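Side-chain contact in BH1328 protein (Bacillus halodurans, PDB 2O5A), which probably acts as a ribosomal silencing factor, binding ribosomal protein uL14 so that the 30S and 50S subunits cannot join and translation is repressed: residues 52-55 / 56-60. Residues are numbered along the deposited sequence; the frame is centred on the assembly and turned at random.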
ATOM      1  N   ALA A  52     -13.828  -7.391 -10.494  1.00 21.37           N
ATOM      2  CA  ALA A  52     -13.809  -5.943 -10.607  1.00 21.00           C
ATOM      3  C   ALA A  52     -15.019  -5.420 -11.367  1.00 22.24           C
ATOM      4  O   ALA A  52     -15.533  -4.345 -11.060  1.00 19.62           O
ATOM      5  CB  ALA A  52     -12.531  -5.496 -11.293  1.00 20.21           C
ATOM      6  N   HIS A  53     -15.479  -6.182 -12.354  1.00 22.92           N
ATOM      7  CA  HIS A  53     -16.624  -5.768 -13.157  1.00 23.91           C
ATOM      8  C   HIS A  53     -17.947  -5.927 -12.410  1.00 24.57           C
ATOM      9  O   HIS A  53     -18.830  -5.076 -12.522  1.00 22.82           O
ATOM     10  CB  HIS A  53     -16.661  -6.561 -14.467  1.00 23.52           C
ATOM     11  CG  HIS A  53     -17.541  -5.948 -15.518  1.00 24.76           C
ATOM     12  ND1 HIS A  53     -18.856  -6.314 -15.692  1.00 23.47           N
ATOM     13  CD2 HIS A  53     -17.288  -4.991 -16.436  1.00 26.28           C
ATOM     14  CE1 HIS A  53     -19.380  -5.606 -16.675  1.00 23.33           C
ATOM     15  NE2 HIS A  53     -18.446  -4.794 -17.147  1.00 26.45           N
ATOM     16  N   GLU A  54     -18.086  -7.011 -11.653  1.00 27.31           N
ATOM     17  CA  GLU A  54     -19.310  -7.246 -10.892  1.00 30.09           C
ATOM     18  C   GLU A  54     -19.455  -6.144  -9.850  1.00 31.76           C
ATOM     19  O   GLU A  54     -20.567  -5.738  -9.509  1.00 30.26           O
ATOM     20  CB  GLU A  54     -19.260  -8.611 -10.202  1.00 33.12           C
ATOM     21  CG  GLU A  54     -20.487  -8.951  -9.356  1.00 39.21           C
ATOM     22  CD  GLU A  54     -21.769  -9.021 -10.167  1.00 43.36           C
ATOM     23  OE1 GLU A  54     -21.720  -9.494 -11.320  1.00 45.50           O
ATOM     24  OE2 GLU A  54     -22.830  -8.615  -9.646  1.00 43.66           O
ATOM     25  N   LEU A  55     -18.321  -5.665  -9.348  1.00 31.32           N
ATOM     26  CA  LEU A  55     -18.317  -4.599  -8.357  1.00 31.84           C
ATOM     27  C   LEU A  55     -18.766  -3.313  -9.039  1.00 32.80           C
ATOM     28  O   LEU A  55     -19.525  -2.526  -8.471  1.00 33.21           O
ATOM     29  CB  LEU A  55     -16.913  -4.420  -7.772  1.00 32.98           C
ATOM     30  CG  LEU A  55     -16.805  -4.489  -6.245  1.00 34.18           C
ATOM     31  CD1 LEU A  55     -15.362  -4.274  -5.823  1.00 34.72           C
ATOM     32  CD2 LEU A  55     -17.709  -3.440  -5.617  1.00 36.05           C
ATOM     33  N   LYS A  56     -18.293  -3.109 -10.265  1.00 37.00           N
ATOM     34  CA  LYS A  56     -18.657  -1.929 -11.039  1.00 35.56           C
ATOM     35  C   LYS A  56     -20.136  -2.010 -11.392  1.00 35.50           C
ATOM     36  O   LYS A  56     -20.883  -1.045 -11.230  1.00 36.13           O
ATOM     37  CB  LYS A  56     -17.825  -1.857 -12.321  1.00 33.64           C
ATOM     38  CG  LYS A  56     -18.240  -0.732 -13.252  1.00 33.90           C
ATOM     39  CD  LYS A  56     -17.348  -0.651 -14.479  1.00 34.96           C
ATOM     40  CE  LYS A  56     -17.633   0.619 -15.264  1.00 35.88           C
ATOM     41  NZ  LYS A  56     -16.734   0.772 -16.436  1.00 35.60           N
ATOM     42  N   LYS A  57     -20.549  -3.178 -11.875  1.00 38.34           N
ATOM     43  CA  LYS A  57     -21.932  -3.415 -12.256  1.00 43.43           C
ATOM     44  C   LYS A  57     -22.867  -3.151 -11.076  1.00 44.94           C
ATOM     45  O   LYS A  57     -23.864  -2.443 -11.213  1.00 43.31           O
ATOM     46  CB  LYS A  57     -22.087  -4.858 -12.744  1.00 46.09           C
ATOM     47  CG  LYS A  57     -23.454  -5.194 -13.313  1.00 51.70           C
ATOM     48  CD  LYS A  57     -23.413  -6.512 -14.074  1.00 56.20           C
ATOM     49  CE  LYS A  57     -24.800  -6.944 -14.515  1.00 58.58           C
ATOM     50  NZ  LYS A  57     -25.643  -7.326 -13.349  1.00 60.91           N
ATOM     51  N   VAL A  58     -22.535  -3.715  -9.920  1.00 42.70           N
ATOM     52  CA  VAL A  58     -23.343  -3.538  -8.716  1.00 40.12           C
ATOM     53  C   VAL A  58     -23.331  -2.093  -8.219  1.00 44.64           C
ATOM     54  O   VAL A  58     -24.335  -1.595  -7.707  1.00 43.57           O
ATOM     55  CB  VAL A  58     -22.851  -4.461  -7.571  1.00 39.72           C
ATOM     56  CG1 VAL A  58     -23.348  -3.950  -6.225  1.00 37.17           C
ATOM     57  CG2 VAL A  58     -23.348  -5.878  -7.805  1.00 37.32           C
ATOM     58  N   ALA A  59     -22.194  -1.423  -8.374  1.00 48.69           N
ATOM     59  CA  ALA A  59     -22.056  -0.040  -7.932  1.00 50.66           C
ATOM     60  C   ALA A  59     -22.951   0.904  -8.728  1.00 53.68           C
ATOM     61  O   ALA A  59     -23.446   1.897  -8.195  1.00 55.27           O
ATOM     62  CB  ALA A  59     -20.603   0.400  -8.046  1.00 50.50           C
ATOM     63  N   GLN A  60     -23.159   0.588 -10.001  1.00 57.80           N
ATOM     64  CA  GLN A  60     -23.986   1.419 -10.866  1.00 60.45           C
ATOM     65  C   GLN A  60     -25.475   1.117 -10.712  1.00 61.52           C
ATOM     66  O   GLN A  60     -26.323   1.902 -11.140  1.00 61.61           O
ATOM     67  CB  GLN A  60     -23.553   1.242 -12.321  1.00 61.60           C
ATOM     68  CG  GLN A  60     -22.107   1.643 -12.565  1.00 64.93           C
ATOM     69  CD  GLN A  60     -21.622   1.289 -13.954  1.00 66.48           C
ATOM     70  OE1 GLN A  60     -21.635   0.124 -14.349  1.00 68.40           O
ATOM     71  NE2 GLN A  60     -21.187   2.294 -14.705  1.00 67.15           N
TER
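The carboxylate of E54 meets V58 and K57 on one and the same side of its plane. OE2 of E54 lies 3.3 Å from the V58 methyl CG2, which stands obliquely above that plane beyond the oxygen; CD of K57 stands higher over the same face, a looser 4.4 Å from OE1 of E54. E54 leaves the helix with CG anti to its own nitrogen, and a bend at chi2 (62°) swings the acid forward along the axis to V58. K57 runs past it, its NZ 4.8 Å from OE2 of E54: no salt bridge, though the opposite charges probably attract. That ammonium has a long, weak ion pair with E61 instead. CG2 of V58 also rests 3.3 Å from the carbonyl O of E54, which accepts the V58 N-H at 2.9 Å between N and O. The same i to i+4 bonding joins K56 to A52, K57 to H53 and A59 to L55. E54 and V58 both pack on A13 of helix 4-16, while L55 touches L82 and the lysines reach outward. This is an amphipathic alpha-helix, 45-61, with an i to i+4 side-chain pair turned to the neighbouring helix of the RsfS alpha/beta fold.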